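Local structure of amidohydrolase 3 domain-containing protein (Pyrococcus furiosus, 3ICJ) at residues K38-F49 with E84-P95. The protein probably hydrolyses carbon-nitrogen bonds other than peptide bonds, as a zinc-binding member of the amidohydrolase family whose substrate is not known. Sequence-based numbering, arbitrary orientation.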
loop_
_atom_site.group_PDB
_atom_site.type_symbol
_atom_site.label_atom_id
_atom_site.label_comp_id
_atom_site.label_asym_id
_atom_site.label_seq_id
_atom_site.Cartn_x
_atom_site.Cartn_y
_atom_site.Cartn_z
ATOM N N LYS A 38 -4.467 27.693 14.763
ATOM C CA LYS A 38 -3.034 27.783 15.072
ATOM C C LYS A 38 -2.197 28.432 13.968
ATOM O O LYS A 38 -2.437 28.231 12.774
ATOM C CB LYS A 38 -2.427 26.438 15.522
ATOM C CG LYS A 38 -2.690 25.239 14.625
ATOM C CD LYS A 38 -2.276 23.925 15.302
ATOM C CE LYS A 38 -3.156 23.617 16.514
ATOM N NZ LYS A 38 -2.645 22.475 17.313
ATOM N N ALA A 39 -1.231 29.238 14.393
ATOM C CA ALA A 39 -0.236 29.785 13.504
ATOM C C ALA A 39 1.120 29.159 13.843
ATOM O O ALA A 39 1.568 29.215 14.986
ATOM C CB ALA A 39 -0.191 31.317 13.609
ATOM N N LEU A 40 1.736 28.525 12.852
ATOM C CA LEU A 40 3.116 28.035 12.956
ATOM C C LEU A 40 3.997 29.128 12.364
ATOM O O LEU A 40 3.861 29.466 11.187
ATOM C CB LEU A 40 3.294 26.726 12.170
ATOM C CG LEU A 40 2.190 25.673 12.238
ATOM C CD1 LEU A 40 2.490 24.563 11.243
ATOM C CD2 LEU A 40 2.072 25.102 13.636
ATOM N N ILE A 41 4.881 29.700 13.182
ATOM C CA ILE A 41 5.687 30.872 12.784
ATOM C C ILE A 41 7.189 30.631 12.984
ATOM O O ILE A 41 7.571 29.601 13.550
ATOM C CB ILE A 41 5.232 32.163 13.532
ATOM C CG1 ILE A 41 5.363 32.016 15.050
ATOM C CG2 ILE A 41 3.774 32.535 13.171
ATOM C CD1 ILE A 41 5.524 33.327 15.731
ATOM N N ASN A 42 8.029 31.559 12.511
ATOM C CA ASN A 42 9.491 31.530 12.755
ATOM C C ASN A 42 10.173 30.190 12.345
ATOM O O ASN A 42 11.022 29.639 13.055
ATOM C CB ASN A 42 9.798 31.956 14.213
ATOM C CG ASN A 42 11.278 32.213 14.473
ATOM O OD1 ASN A 42 12.001 32.712 13.609
ATOM N ND2 ASN A 42 11.732 31.882 15.688
ATOM N N GLY A 43 9.768 29.667 11.189
ATOM C CA GLY A 43 10.400 28.471 10.624
ATOM C C GLY A 43 10.298 28.461 9.113
ATOM O O GLY A 43 9.937 29.471 8.509
ATOM N N THR A 44 10.633 27.325 8.501
ATOM C CA THR A 44 10.578 27.187 7.048
ATOM C C THR A 44 9.510 26.169 6.690
ATOM O O THR A 44 9.628 25.000 7.043
ATOM C CB THR A 44 11.914 26.721 6.452
ATOM O OG1 THR A 44 12.952 27.642 6.791
ATOM C CG2 THR A 44 11.825 26.613 4.927
ATOM N N ILE A 45 8.480 26.622 5.981
ATOM C CA ILE A 45 7.353 25.758 5.617
ATOM C C ILE A 45 7.315 25.533 4.102
ATOM O O ILE A 45 7.159 26.480 3.331
ATOM C CB ILE A 45 6.019 26.340 6.142
ATOM C CG1 ILE A 45 6.108 26.532 7.661
ATOM C CG2 ILE A 45 4.839 25.390 5.809
ATOM C CD1 ILE A 45 5.649 27.864 8.170
ATOM N N TYR A 46 7.502 24.282 3.681
ATOM C CA TYR A 46 7.276 23.924 2.277
ATOM C C TYR A 46 5.783 23.754 2.030
ATOM O O TYR A 46 5.132 22.936 2.662
ATOM C CB TYR A 46 8.025 22.642 1.873
ATOM C CG TYR A 46 9.525 22.805 1.847
ATOM C CD1 TYR A 46 10.176 23.302 0.713
ATOM C CD2 TYR A 46 10.288 22.478 2.959
ATOM C CE1 TYR A 46 11.561 23.458 0.696
ATOM C CE2 TYR A 46 11.661 22.617 2.959
ATOM C CZ TYR A 46 12.290 23.122 1.827
ATOM O OH TYR A 46 13.644 23.269 1.828
ATOM N N THR A 47 5.245 24.553 1.121
ATOM C CA THR A 47 3.849 24.412 0.756
ATOM C C THR A 47 3.697 23.538 -0.484
ATOM O O THR A 47 2.609 23.063 -0.762
ATOM C CB THR A 47 3.198 25.762 0.488
ATOM O OG1 THR A 47 3.911 26.419 -0.564
ATOM C CG2 THR A 47 3.202 26.631 1.775
ATOM N N SER A 48 4.795 23.331 -1.212
ATOM C CA SER A 48 4.783 22.635 -2.490
ATOM C C SER A 48 6.200 22.205 -2.870
ATOM O O SER A 48 7.166 22.868 -2.480
ATOM C CB SER A 48 4.215 23.544 -3.591
ATOM O OG SER A 48 4.166 22.847 -4.818
ATOM N N PHE A 49 6.319 21.086 -3.602
ATOM C CA PHE A 49 7.620 20.621 -4.137
ATOM C C PHE A 49 7.640 20.630 -5.669
ATOM O O PHE A 49 8.659 20.317 -6.284
ATOM C CB PHE A 49 8.014 19.224 -3.603
ATOM C CG PHE A 49 8.315 19.191 -2.124
ATOM C CD1 PHE A 49 9.492 19.755 -1.618
ATOM C CD2 PHE A 49 7.422 18.606 -1.235
ATOM C CE1 PHE A 49 9.767 19.734 -0.229
ATOM C CE2 PHE A 49 7.694 18.578 0.149
ATOM C CZ PHE A 49 8.867 19.142 0.643
ATOM N N GLU A 84 -3.744 29.932 18.740
ATOM C CA GLU A 84 -2.520 29.469 19.377
ATOM C C GLU A 84 -1.300 29.807 18.502
ATOM O O GLU A 84 -1.343 29.681 17.277
ATOM C CB GLU A 84 -2.620 27.953 19.617
ATOM C CG GLU A 84 -1.636 27.397 20.645
ATOM C CD GLU A 84 -1.284 25.922 20.421
ATOM O OE1 GLU A 84 -1.958 25.236 19.617
ATOM O OE2 GLU A 84 -0.319 25.450 21.059
ATOM N N ILE A 85 -0.219 30.250 19.130
ATOM C CA ILE A 85 1.036 30.536 18.422
ATOM C C ILE A 85 1.985 29.357 18.628
ATOM O O ILE A 85 2.299 29.022 19.769
ATOM C CB ILE A 85 1.736 31.832 18.969
ATOM C CG1 ILE A 85 0.757 33.008 19.137
ATOM C CG2 ILE A 85 2.936 32.224 18.100
ATOM C CD1 ILE A 85 0.145 33.499 17.853
ATOM N N ILE A 86 2.424 28.720 17.540
ATOM C CA ILE A 86 3.460 27.678 17.619
ATOM C C ILE A 86 4.746 28.211 16.995
ATOM O O ILE A 86 4.815 28.428 15.773
ATOM C CB ILE A 86 3.051 26.348 16.906
ATOM C CG1 ILE A 86 1.692 25.822 17.408
ATOM C CG2 ILE A 86 4.173 25.292 17.017
ATOM C CD1 ILE A 86 1.766 24.862 18.574
ATOM N N ASP A 87 5.759 28.434 17.833
ATOM C CA ASP A 87 7.039 28.965 17.374
ATOM C C ASP A 87 7.926 27.799 16.939
ATOM O O ASP A 87 8.371 27.013 17.765
ATOM C CB ASP A 87 7.703 29.799 18.481
ATOM C CG ASP A 87 8.801 30.721 17.959
ATOM O OD1 ASP A 87 9.619 30.289 17.117
ATOM O OD2 ASP A 87 8.854 31.885 18.422
ATOM N N LEU A 88 8.171 27.689 15.630
ATOM C CA LEU A 88 8.954 26.573 15.074
ATOM C C LEU A 88 10.438 26.600 15.453
ATOM O O LEU A 88 11.100 25.562 15.423
ATOM C CB LEU A 88 8.792 26.499 13.548
ATOM C CG LEU A 88 7.355 26.239 13.088
ATOM C CD1 LEU A 88 7.216 26.603 11.615
ATOM C CD2 LEU A 88 6.927 24.808 13.361
ATOM N N LYS A 89 10.935 27.781 15.796
ATOM C CA LYS A 89 12.324 27.977 16.170
ATOM C C LYS A 89 13.251 27.456 15.097
ATOM O O LYS A 89 14.164 26.705 15.379
ATOM C CB LYS A 89 12.625 27.312 17.512
ATOM C CG LYS A 89 11.806 27.843 18.667
ATOM C CD LYS A 89 12.492 27.601 19.999
ATOM C CE LYS A 89 11.505 27.590 21.131
ATOM N NZ LYS A 89 11.253 28.959 21.637
ATOM N N GLY A 90 12.998 27.857 13.861
ATOM C CA GLY A 90 13.865 27.505 12.742
ATOM C C GLY A 90 13.644 26.118 12.158
ATOM O O GLY A 90 14.332 25.738 11.212
ATOM N N LYS A 91 12.692 25.362 12.711
ATOM C CA LYS A 91 12.390 24.015 12.227
ATOM C C LYS A 91 11.689 24.045 10.876
ATOM O O LYS A 91 11.206 25.094 10.427
ATOM C CB LYS A 91 11.548 23.226 13.235
ATOM C CG LYS A 91 12.354 22.651 14.396
ATOM C CD LYS A 91 11.448 21.838 15.318
ATOM C CE LYS A 91 12.002 21.759 16.725
ATOM N NZ LYS A 91 11.924 23.086 17.406
ATOM N N PHE A 92 11.628 22.886 10.237
ATOM C CA PHE A 92 11.029 22.765 8.906
ATOM C C PHE A 92 9.657 22.085 8.941
ATOM O O PHE A 92 9.436 21.164 9.720
ATOM C CB PHE A 92 11.981 22.036 7.953
ATOM C CG PHE A 92 13.299 22.758 7.745
ATOM C CD1 PHE A 92 13.478 23.600 6.649
ATOM C CD2 PHE A 92 14.348 22.609 8.648
ATOM C CE1 PHE A 92 14.685 24.294 6.466
ATOM C CE2 PHE A 92 15.556 23.285 8.466
ATOM C CZ PHE A 92 15.722 24.126 7.371
ATOM N N VAL A 93 8.732 22.574 8.120
ATOM C CA VAL A 93 7.423 21.939 7.955
ATOM C C VAL A 93 7.287 21.487 6.485
ATOM O O VAL A 93 7.830 22.127 5.586
ATOM C CB VAL A 93 6.274 22.894 8.365
ATOM C CG1 VAL A 93 4.908 22.251 8.186
ATOM C CG2 VAL A 93 6.426 23.361 9.826
ATOM N N MET A 94 6.575 20.386 6.252
ATOM C CA MET A 94 6.234 19.951 4.872
ATOM C C MET A 94 4.871 19.233 4.862
ATOM O O MET A 94 4.426 18.751 5.918
ATOM C CB MET A 94 7.367 19.053 4.293
ATOM C CG MET A 94 7.518 17.623 4.910
ATOM S SD MET A 94 8.653 16.504 3.995
ATOM C CE MET A 94 7.513 15.818 2.784
ATOM N N PRO A 95 4.202 19.140 3.681
ATOM C CA PRO A 95 2.979 18.337 3.618
ATOM C C PRO A 95 3.292 16.909 4.058
ATOM O O PRO A 95 4.389 16.386 3.753
ATOM C CB PRO A 95 2.609 18.371 2.122
ATOM C CG PRO A 95 3.281 19.617 1.599
ATOM C CD PRO A 95 4.576 19.672 2.352
HETATM O O HOH W 1 14.066 27.436 9.102
#
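Residues 38-49 and 84-95 pair as parallel strands twice over, Lys38-Ile41 beside Glu84-Asp87 and Thr44-Ile45 beside Phe92-Val93, in the small beta domain well away from the zinc site. In the first pairing, Ile86 is gripped at both backbone polar atoms: its N donates to Ala39 O (2.7 Å) and its O accepts from Ile41 N. The register then slips by two residues, absorbed by a type I' turn from Leu88 to Lys91. Gly90, with its positive phi, suits this turn, and its N bonds Asn42 O (2.8 Å). Gly43, lacking a side chain, lets its CA approach Lys91 O to 3.5 Å. Asp87 OD1 organises the bend, taking Lys89 N in an Asx turn through its anti lone pair and Asn42 ND2 (3.0 Å) through its syn one; it lies near the Asn42 amide plane, though the carboxylate is turned 80° to it.

Beyond Lys38 and Glu84, joined by a long salt bridge, branched apolar residues line the face carrying Leu40 and Ile45. Leu40 CD2 lies alongside Ile86 CB (3.6 Å), and Ile45 straddles Val93 CB with CG1 and CG2. Leu88 CD1 bridges the two pairings, reaching Leu40 CB and Ile45 CD1 (4.0 Å). On the other face, Ile41 CG1 sits between backbone N and carbonyl carbon (chi1 60°), bringing CD1 to Ile85 CG2 (3.7 Å); helix 71-81 packs over Ala39, Ile41 and Ile85. Thr44 CB rests against Phe92 CD1 (3.5 Å), and one water joins Thr44 OG1 to Gly90 O. Such twice-paired strands, one continuing into strand 92-102 with His101, are consistent with the composite beta domain attached to the metal-binding barrel in amidohydrolases.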